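Local coordinates for conserved domain protein (PDB 4IAJ) that is of unknown function, a small protein of the DUF4649 family from Streptococcus pneumoniae that packs two helices on an antiparallel sheet, at residues B[21-33]-B[62-74]. Sequence-based numbering, arbitrary orientation. Where two conformers were deposited one is given.
Sequences VTFESYEDFERSQ and YGDIFFYLMKQDL
Tyr62 OH and Ser32 OG are joined by one water, which lies 2.6 Å from Tyr62 OH in the plane of the Tyr62 ring and donates to Ser32 OG; in the conformer given, Gln33 NE2 donates to it as well. Ser32 OG in turn donates to Phe29 O at 2.7 Å, in the carbonyl plane on a lone pair, which turns its hydroxyl proton toward the backbone and has it accept from the water. A second water appears to bridge Tyr26 OH and Phe66 O, though its distance to the hydroxyl is doubtfully short. Polar links between the segments thus run through water, while direct contact is largely apolar. In the same conformer, Gln33 lays its amide alongside the Phe66 side chain, the planes 18° apart, with Gln33 CG 3.6 Å from Phe66 CD1. Glu30 CG and Phe29 CE2 approach the edge of the same ring, Phe29 CE2 lying 4.0 Å from Phe66 CD1. With its CG anti to the backbone N (chi1 172°), Phe29 points its tip at Ile65 and Leu69, its CZ 3.9 Å from Ile65 CG2. Tyr26 and Leu69 lie alongside each other, running in opposing senses, with Tyr26 OH 3.3 Å from Leu69 CB. On the strand side, Phe23 receives Tyr62 OH at its ring edge and Phe29 CD1 over one face. The helix axes approach to 11.4 Å at 138°, roughly antiparallel. Beneath the helices, Tyr26, Tyr62 and Ile65 touch strand 7-12, and Ile65 and Leu74 reach strand 46-51; Phe66 also packs on Phe66 of a second subunit.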
ATOM      1  N   VAL B  21     -11.096   7.146 -19.019  1.00 30.46           N
ATOM      2  CA  VAL B  21     -10.054   6.270 -19.564  1.00 31.69           C
ATOM      3  C   VAL B  21     -10.699   5.361 -20.592  1.00 30.55           C
ATOM      4  O   VAL B  21     -11.881   5.056 -20.486  1.00 28.63           O
ATOM      5  CB  VAL B  21      -9.317   5.437 -18.496  1.00 30.62           C
ATOM      6  CG1 VAL B  21      -8.509   6.356 -17.595  1.00 34.36           C
ATOM      7  CG2 VAL B  21     -10.271   4.591 -17.658  1.00 29.65           C
ATOM      8  N   THR B  22      -9.917   4.952 -21.589  1.00 29.46           N
ATOM      9  CA  THR B  22     -10.418   4.119 -22.668  1.00 28.81           C
ATOM     10  C   THR B  22      -9.490   2.930 -22.901  1.00 30.97           C
ATOM     11  O   THR B  22      -8.280   3.003 -22.649  1.00 31.35           O
ATOM     12  CB  THR B  22     -10.559   4.901 -23.998  1.00 32.23           C
ATOM     13  OG1 THR B  22      -9.273   5.320 -24.458  1.00 33.23           O
ATOM     14  CG2 THR B  22     -11.423   6.130 -23.824  1.00 34.93           C
ATOM     15  N   PHE B  23     -10.076   1.841 -23.381  1.00 28.68           N
ATOM     16  CA  PHE B  23      -9.322   0.663 -23.748  1.00 31.67           C
ATOM     17  C   PHE B  23      -9.775   0.262 -25.131  1.00 29.81           C
ATOM     18  O   PHE B  23     -10.977   0.191 -25.401  1.00 30.15           O
ATOM     19  CB  PHE B  23      -9.498  -0.438 -22.687  1.00 31.23           C
ATOM     20  CG  PHE B  23      -9.072   0.004 -21.310  1.00 30.76           C
ATOM     21  CD1 PHE B  23      -7.751  -0.125 -20.900  1.00 30.08           C
ATOM     22  CD2 PHE B  23      -9.981   0.611 -20.451  1.00 31.45           C
ATOM     23  CE1 PHE B  23      -7.359   0.309 -19.653  1.00 33.58           C
ATOM     24  CE2 PHE B  23      -9.590   1.055 -19.199  1.00 30.77           C
ATOM     25  CZ  PHE B  23      -8.284   0.901 -18.796  1.00 31.18           C
ATOM     26  N   GLU B  24      -8.803   0.077 -26.024  1.00 31.62           N
ATOM     27  CA  GLU B  24      -9.088  -0.245 -27.414  1.00 35.28           C
ATOM     28  C   GLU B  24      -9.712  -1.628 -27.494  1.00 35.93           C
ATOM     29  O   GLU B  24     -10.669  -1.835 -28.233  1.00 35.72           O
ATOM     30  CB  GLU B  24      -7.830  -0.171 -28.282  1.00 38.03           C
ATOM     31  CG  GLU B  24      -8.122  -0.304 -29.782  1.00 45.25           C
ATOM     32  CD  GLU B  24      -6.905  -0.037 -30.667  1.00 49.18           C
ATOM     33  OE1 GLU B  24      -5.958   0.653 -30.219  1.00 53.35           O
ATOM     34  OE2 GLU B  24      -6.906  -0.507 -31.823  1.00 52.14           O
ATOM     35  N   SER B  25      -9.193  -2.560 -26.702  1.00 38.28           N
ATOM     36  CA  SER B  25      -9.765  -3.897 -26.611  1.00 38.67           C
ATOM     37  C   SER B  25     -10.034  -4.323 -25.166  1.00 36.82           C
ATOM     38  O   SER B  25      -9.528  -3.730 -24.201  1.00 34.33           O
ATOM     39  CB  SER B  25      -8.830  -4.911 -27.288  1.00 40.26           C
ATOM     40  OG  SER B  25      -7.669  -5.134 -26.505  1.00 38.35           O
ATOM     41  N   TYR B  26     -10.830  -5.378 -25.033  1.00 39.43           N
ATOM     42  CA  TYR B  26     -11.097  -5.998 -23.747  1.00 42.66           C
ATOM     43  C   TYR B  26      -9.804  -6.518 -23.122  1.00 41.94           C
ATOM     44  O   TYR B  26      -9.597  -6.361 -21.914  1.00 37.86           O
ATOM     45  CB  TYR B  26     -12.099  -7.146 -23.893  1.00 46.98           C
ATOM     46  CG  TYR B  26     -12.736  -7.562 -22.591  1.00 51.76           C
ATOM     47  CD1 TYR B  26     -12.127  -8.490 -21.754  1.00 54.54           C
ATOM     48  CD2 TYR B  26     -13.947  -7.019 -22.194  1.00 62.29           C
ATOM     49  CE1 TYR B  26     -12.714  -8.865 -20.558  1.00 60.55           C
ATOM     50  CE2 TYR B  26     -14.545  -7.387 -21.005  1.00 67.11           C
ATOM     51  CZ  TYR B  26     -13.927  -8.308 -20.190  1.00 63.96           C
ATOM     52  OH  TYR B  26     -14.543  -8.669 -19.014  1.00 59.33           O
ATOM     53  N   GLU B  27      -8.960  -7.145 -23.947  1.00 38.63           N
ATOM     54  CA  GLU B  27      -7.629  -7.573 -23.531  1.00 39.39           C
ATOM     55  C   GLU B  27      -6.773  -6.419 -23.003  1.00 38.99           C
ATOM     56  O   GLU B  27      -5.992  -6.628 -22.083  1.00 39.38           O
ATOM     57  CB  GLU B  27      -6.884  -8.258 -24.690  1.00 40.07           C
ATOM     58  N   ASP B  28      -6.893  -5.217 -23.574  1.00 33.95           N
ATOM     59  CA  ASP B  28      -6.122  -4.069 -23.064  1.00 35.69           C
ATOM     60  C   ASP B  28      -6.572  -3.748 -21.631  1.00 31.84           C
ATOM     61  O   ASP B  28      -5.760  -3.449 -20.766  1.00 27.69           O
ATOM     62  CB  ASP B  28      -6.265  -2.812 -23.930  1.00 36.60           C
ATOM     63  CG  ASP B  28      -5.698  -2.977 -25.326  1.00 47.49           C
ATOM     64  OD1 ASP B  28      -4.804  -3.827 -25.531  1.00 45.88           O
ATOM     65  OD2 ASP B  28      -6.154  -2.236 -26.226  1.00 50.89           O
ATOM     66  N   PHE B  29      -7.871  -3.863 -21.392  1.00 29.46           N
ATOM     67  CA  PHE B  29      -8.431  -3.618 -20.071  1.00 29.93           C
ATOM     68  C   PHE B  29      -7.945  -4.671 -19.072  1.00 29.92           C
ATOM     69  O   PHE B  29      -7.467  -4.343 -17.970  1.00 29.59           O
ATOM     70  CB  PHE B  29      -9.965  -3.577 -20.165  1.00 33.36           C
ATOM     71  CG  PHE B  29     -10.640  -3.520 -18.841  1.00 31.92           C
ATOM     72  CD1 PHE B  29     -10.551  -2.372 -18.055  1.00 29.66           C
ATOM     73  CD2 PHE B  29     -11.328  -4.613 -18.361  1.00 33.15           C
ATOM     74  CE1 PHE B  29     -11.155  -2.319 -16.809  1.00 30.65           C
ATOM     75  CE2 PHE B  29     -11.949  -4.559 -17.119  1.00 33.55           C
ATOM     76  CZ  PHE B  29     -11.853  -3.421 -16.343  1.00 28.31           C
ATOM     77  N   GLU B  30      -8.027  -5.935 -19.467  1.00 30.36           N
ATOM     78  CA  GLU B  30      -7.549  -7.035 -18.626  1.00 34.03           C
ATOM     79  C   GLU B  30      -6.069  -6.891 -18.284  1.00 31.90           C
ATOM     80  O   GLU B  30      -5.676  -7.078 -17.126  1.00 29.88           O
ATOM     81  CB  GLU B  30      -7.787  -8.382 -19.313  1.00 38.24           C
ATOM     82  CG  GLU B  30      -9.248  -8.771 -19.427  1.00 46.31           C
ATOM     83  CD  GLU B  30      -9.429 -10.142 -20.063  1.00 53.32           C
ATOM     84  OE1 GLU B  30      -8.828 -10.384 -21.137  1.00 52.15           O
ATOM     85  OE2 GLU B  30     -10.161 -10.970 -19.484  1.00 56.15           O
ATOM     86  N   ARG B  31      -5.257  -6.568 -19.291  1.00 30.85           N
ATOM     87  CA  ARG B  31      -3.850  -6.279 -19.082  1.00 32.65           C
ATOM     88  C   ARG B  31      -3.657  -5.188 -18.029  1.00 31.37           C
ATOM     89  O   ARG B  31      -2.780  -5.325 -17.173  1.00 27.93           O
ATOM     90  CB  ARG B  31      -3.155  -5.831 -20.378  1.00 36.95           C
ATOM     91  CG  ARG B  31      -2.253  -6.874 -21.011  1.00 48.52           C
ATOM     92  CD  ARG B  31      -1.273  -6.235 -22.000  1.00 55.25           C
ATOM     93  NE  ARG B  31      -1.966  -5.625 -23.138  1.00 59.05           N
ATOM     94  CZ  ARG B  31      -2.481  -6.300 -24.167  1.00 59.44           C
ATOM     95  NH1 ARG B  31      -2.384  -7.629 -24.231  1.00 60.11           N
ATOM     96  NH2 ARG B  31      -3.098  -5.644 -25.142  1.00 58.67           N
ATOM     97  N   SER B  32      -4.445  -4.109 -18.105  1.00 27.82           N
ATOM     98  CA  SER B  32      -4.317  -3.003 -17.134  1.00 28.95           C
ATOM     99  C   SER B  32      -4.683  -3.460 -15.718  1.00 30.05           C
ATOM    100  O   SER B  32      -4.055  -3.029 -14.731  1.00 29.98           O
ATOM    101  CB  SER B  32      -5.152  -1.771 -17.533  1.00 32.98           C
ATOM    102  OG  SER B  32      -6.541  -1.938 -17.253  1.00 41.07           O
ATOM    103  N   GLN B  33      -5.671  -4.351 -15.608  1.00 28.02           N
ATOM    104  CA  GLN B  33      -6.044  -4.855 -14.285  0.50 27.66           C
ATOM    105  C   GLN B  33      -4.932  -5.730 -13.693  1.00 28.93           C
ATOM    106  O   GLN B  33      -4.677  -5.653 -12.481  1.00 31.74           O
ATOM    107  CB  GLN B  33      -7.390  -5.580 -14.342  0.50 27.78           C
ATOM    108  CG  GLN B  33      -8.539  -4.629 -14.656  0.50 27.62           C
ATOM    109  CD  GLN B  33      -9.002  -3.862 -13.442  0.50 25.27           C
ATOM    110  OE1 GLN B  33      -9.373  -4.459 -12.438  0.50 28.97           O
ATOM    111  NE2 GLN B  33      -8.999  -2.543 -13.527  0.50 22.29           N
ATOM    112  N   TYR B  62     -14.751   1.774  -9.671  1.00 17.88           N
ATOM    113  CA  TYR B  62     -13.906   1.427 -10.789  1.00 18.19           C
ATOM    114  C   TYR B  62     -13.307   0.049 -10.552  1.00 19.80           C
ATOM    115  O   TYR B  62     -13.280  -0.767 -11.445  1.00 21.31           O
ATOM    116  CB  TYR B  62     -12.793   2.464 -10.959  1.00 18.88           C
ATOM    117  CG  TYR B  62     -11.901   2.228 -12.153  1.00 20.72           C
ATOM    118  CD1 TYR B  62     -10.877   1.273 -12.101  1.00 19.49           C
ATOM    119  CD2 TYR B  62     -12.073   2.938 -13.333  1.00 21.40           C
ATOM    120  CE1 TYR B  62     -10.069   1.034 -13.190  1.00 21.49           C
ATOM    121  CE2 TYR B  62     -11.255   2.706 -14.427  1.00 23.06           C
ATOM    122  CZ  TYR B  62     -10.251   1.756 -14.339  1.00 23.84           C
ATOM    123  OH  TYR B  62      -9.448   1.515 -15.428  1.00 27.17           O
ATOM    124  N   GLY B  63     -12.848  -0.195  -9.332  1.00 21.93           N
ATOM    125  CA  GLY B  63     -12.205  -1.454  -8.971  1.00 22.77           C
ATOM    126  C   GLY B  63     -13.062  -2.681  -9.168  1.00 25.02           C
ATOM    127  O   GLY B  63     -12.540  -3.733  -9.437  1.00 24.42           O
ATOM    128  N   ASP B  64     -14.381  -2.536  -9.060  1.00 22.62           N
ATOM    129  CA  ASP B  64     -15.298  -3.676  -9.226  1.00 23.36           C
ATOM    130  C   ASP B  64     -15.765  -3.928 -10.662  1.00 24.07           C
ATOM    131  O   ASP B  64     -16.528  -4.877 -10.915  1.00 26.49           O
ATOM    132  CB  ASP B  64     -16.535  -3.473  -8.347  1.00 25.49           C
ATOM    133  CG  ASP B  64     -16.284  -3.791  -6.903  1.00 29.66           C
ATOM    134  OD1 ASP B  64     -15.334  -4.546  -6.602  1.00 31.20           O
ATOM    135  OD2 ASP B  64     -17.064  -3.314  -6.058  1.00 32.00           O
ATOM    136  N   ILE B  65     -15.323  -3.109 -11.607  1.00 22.44           N
ATOM    137  CA  ILE B  65     -15.698  -3.319 -13.011  1.00 22.58           C
ATOM    138  C   ILE B  65     -15.205  -4.639 -13.581  1.00 23.96           C
ATOM    139  O   ILE B  65     -15.964  -5.350 -14.239  1.00 22.49           O
ATOM    140  CB  ILE B  65     -15.215  -2.192 -13.936  1.00 22.12           C
ATOM    141  CG1 ILE B  65     -15.901  -0.879 -13.578  1.00 23.32           C
ATOM    142  CG2 ILE B  65     -15.549  -2.541 -15.391  1.00 22.25           C
ATOM    143  CD1 ILE B  65     -15.333   0.316 -14.320  1.00 25.78           C
ATOM    144  N   PHE B  66     -13.951  -4.984 -13.304  1.00 23.49           N
ATOM    145  CA  PHE B  66     -13.376  -6.229 -13.815  1.00 27.19           C
ATOM    146  C   PHE B  66     -14.248  -7.441 -13.484  1.00 29.15           C
ATOM    147  O   PHE B  66     -14.547  -8.250 -14.348  1.00 24.07           O
ATOM    148  CB  PHE B  66     -11.946  -6.411 -13.270  1.00 28.58           C
ATOM    149  CG  PHE B  66     -11.241  -7.630 -13.787  1.00 32.68           C
ATOM    150  CD1 PHE B  66     -10.581  -7.601 -15.001  1.00 37.01           C
ATOM    151  CD2 PHE B  66     -11.218  -8.799 -13.051  1.00 37.93           C
ATOM    152  CE1 PHE B  66      -9.925  -8.722 -15.487  1.00 38.70           C
ATOM    153  CE2 PHE B  66     -10.563  -9.920 -13.527  1.00 42.76           C
ATOM    154  CZ  PHE B  66      -9.914  -9.883 -14.749  1.00 42.34           C
ATOM    155  N   PHE B  67     -14.675  -7.557 -12.235  1.00 27.72           N
ATOM    156  CA  PHE B  67     -15.485  -8.701 -11.820  1.00 29.31           C
ATOM    157  C   PHE B  67     -16.902  -8.634 -12.380  1.00 27.60           C
ATOM    158  O   PHE B  67     -17.435  -9.643 -12.825  1.00 30.91           O
ATOM    159  CB  PHE B  67     -15.492  -8.792 -10.296  1.00 30.85           C
ATOM    160  CG  PHE B  67     -14.121  -9.012  -9.732  1.00 37.46           C
ATOM    161  CD1 PHE B  67     -13.536 -10.268  -9.789  1.00 39.39           C
ATOM    162  CD2 PHE B  67     -13.371  -7.943  -9.240  1.00 43.70           C
ATOM    163  CE1 PHE B  67     -12.258 -10.480  -9.301  1.00 41.33           C
ATOM    164  CE2 PHE B  67     -12.082  -8.149  -8.754  1.00 43.97           C
ATOM    165  CZ  PHE B  67     -11.525  -9.421  -8.794  1.00 41.71           C
ATOM    166  N   TYR B  68     -17.504  -7.448 -12.352  1.00 26.61           N
ATOM    167  CA  TYR B  68     -18.816  -7.227 -12.974  1.00 29.30           C
ATOM    168  C   TYR B  68     -18.860  -7.720 -14.416  1.00 30.55           C
ATOM    169  O   TYR B  68     -19.743  -8.494 -14.775  1.00 33.83           O
ATOM    170  CB  TYR B  68     -19.189  -5.741 -12.913  1.00 31.71           C
ATOM    171  CG  TYR B  68     -20.436  -5.342 -13.695  1.00 33.45           C
ATOM    172  CD1 TYR B  68     -21.721  -5.491 -13.152  1.00 33.28           C
ATOM    173  CD2 TYR B  68     -20.317  -4.774 -14.956  1.00 33.44           C
ATOM    174  CE1 TYR B  68     -22.850  -5.095 -13.866  1.00 38.82           C
ATOM    175  CE2 TYR B  68     -21.429  -4.373 -15.670  1.00 38.67           C
ATOM    176  CZ  TYR B  68     -22.688  -4.535 -15.134  1.00 41.22           C
ATOM    177  OH  TYR B  68     -23.757  -4.125 -15.890  1.00 48.00           O
ATOM    178  N   LEU B  69     -17.921  -7.262 -15.239  1.00 29.42           N
ATOM    179  CA  LEU B  69     -17.904  -7.610 -16.655  1.00 31.02           C
ATOM    180  C   LEU B  69     -17.742  -9.106 -16.861  1.00 33.80           C
ATOM    181  O   LEU B  69     -18.368  -9.678 -17.743  1.00 39.50           O
ATOM    182  CB  LEU B  69     -16.790  -6.860 -17.397  1.00 30.10           C
ATOM    183  CG  LEU B  69     -17.037  -5.373 -17.636  1.00 28.58           C
ATOM    184  CD1 LEU B  69     -15.875  -4.745 -18.395  1.00 28.69           C
ATOM    185  CD2 LEU B  69     -18.344  -5.144 -18.389  1.00 32.86           C
HETATM  186  N   MSE B  70     -16.923  -9.733 -16.026  1.00 34.69           N
HETATM  187  CA  MSE B  70     -16.634 -11.157 -16.151  1.00 41.01           C
HETATM  188  C   MSE B  70     -17.845 -12.008 -15.917  1.00 40.41           C
HETATM  189  O   MSE B  70     -17.914 -13.118 -16.415  1.00 41.89           O
HETATM  190  CB  MSE B  70     -15.619 -11.589 -15.103  1.00 40.09           C
HETATM  191  CG  MSE B  70     -14.311 -11.988 -15.745  1.00 45.89           C
HETATM  192 SE   MSE B  70     -13.103 -12.538 -14.299  0.75 56.52          SE
HETATM  193  CE  MSE B  70     -14.224 -12.780 -12.705  1.00 38.33           C
ATOM    194  N   LYS B  71     -18.793 -11.506 -15.129  1.00 44.66           N
ATOM    195  CA  LYS B  71     -19.999 -12.250 -14.762  0.50 45.69           C
ATOM    196  C   LYS B  71     -21.172 -11.950 -15.691  1.00 43.89           C
ATOM    197  O   LYS B  71     -22.138 -12.698 -15.741  1.00 46.53           O
ATOM    198  CB  LYS B  71     -20.407 -11.919 -13.323  0.50 45.79           C
ATOM    199  CG  LYS B  71     -19.437 -12.394 -12.260  0.50 47.44           C
ATOM    200  CD  LYS B  71     -20.072 -12.303 -10.883  0.50 48.47           C
ATOM    201  CE  LYS B  71     -19.022 -12.192  -9.793  0.50 47.20           C
ATOM    202  NZ  LYS B  71     -19.555 -12.707  -8.506  0.50 46.61           N
ATOM    203  N   GLN B  72     -21.101 -10.829 -16.410  1.00 43.00           N
ATOM    204  CA  GLN B  72     -22.139 -10.467 -17.374  1.00 42.99           C
ATOM    205  C   GLN B  72     -22.099 -11.364 -18.614  1.00 42.18           C
ATOM    206  O   GLN B  72     -21.028 -11.754 -19.077  1.00 40.20           O
ATOM    207  CB  GLN B  72     -21.976  -9.021 -17.849  1.00 42.89           C
ATOM    208  CG  GLN B  72     -22.215  -7.958 -16.802  1.00 47.11           C
ATOM    209  CD  GLN B  72     -23.633  -7.960 -16.307  1.00 44.58           C
ATOM    210  OE1 GLN B  72     -23.895  -8.255 -15.146  1.00 50.84           O
ATOM    211  NE2 GLN B  72     -24.561  -7.651 -17.192  1.00 49.23           N
ATOM    212  N   ASP B  73     -23.274 -11.681 -19.147  1.00 41.12           N
ATOM    213  CA  ASP B  73     -23.376 -12.264 -20.481  1.00 42.26           C
ATOM    214  C   ASP B  73     -23.341 -11.103 -21.458  1.00 40.10           C
ATOM    215  O   ASP B  73     -24.327 -10.399 -21.612  1.00 44.02           O
ATOM    216  CB  ASP B  73     -24.657 -13.089 -20.655  1.00 42.03           C
ATOM    217  CG  ASP B  73     -24.880 -13.554 -22.110  1.00 45.54           C
ATOM    218  OD1 ASP B  73     -23.928 -13.541 -22.911  1.00 44.72           O
ATOM    219  OD2 ASP B  73     -26.018 -13.935 -22.456  1.00 50.50           O
ATOM    220  N   LEU B  74     -22.194 -10.900 -22.103  1.00 35.03           N
ATOM    221  CA  LEU B  74     -22.002  -9.798 -23.044  1.00 33.44           C
ATOM    222  C   LEU B  74     -22.322 -10.184 -24.487  1.00 32.01           C
ATOM    223  O   LEU B  74     -22.191  -9.365 -25.405  1.00 30.25           O
ATOM    224  CB  LEU B  74     -20.556  -9.295 -22.943  1.00 36.87           C
ATOM    225  CG  LEU B  74     -20.125  -8.807 -21.547  1.00 39.08           C
ATOM    226  CD1 LEU B  74     -18.715  -8.229 -21.582  1.00 42.51           C
ATOM    227  CD2 LEU B  74     -21.094  -7.775 -20.991  1.00 37.23           C
TER
HETATM  228  O   HOH W   1     -13.233  -8.229 -16.933  1.00 35.62           O
HETATM  229  O   HOH W   2      -7.922  -0.648 -15.447  1.00 31.36           O
HETATM  230  O   HOH W   3     -10.066  -3.908  -9.806  1.00 39.99           O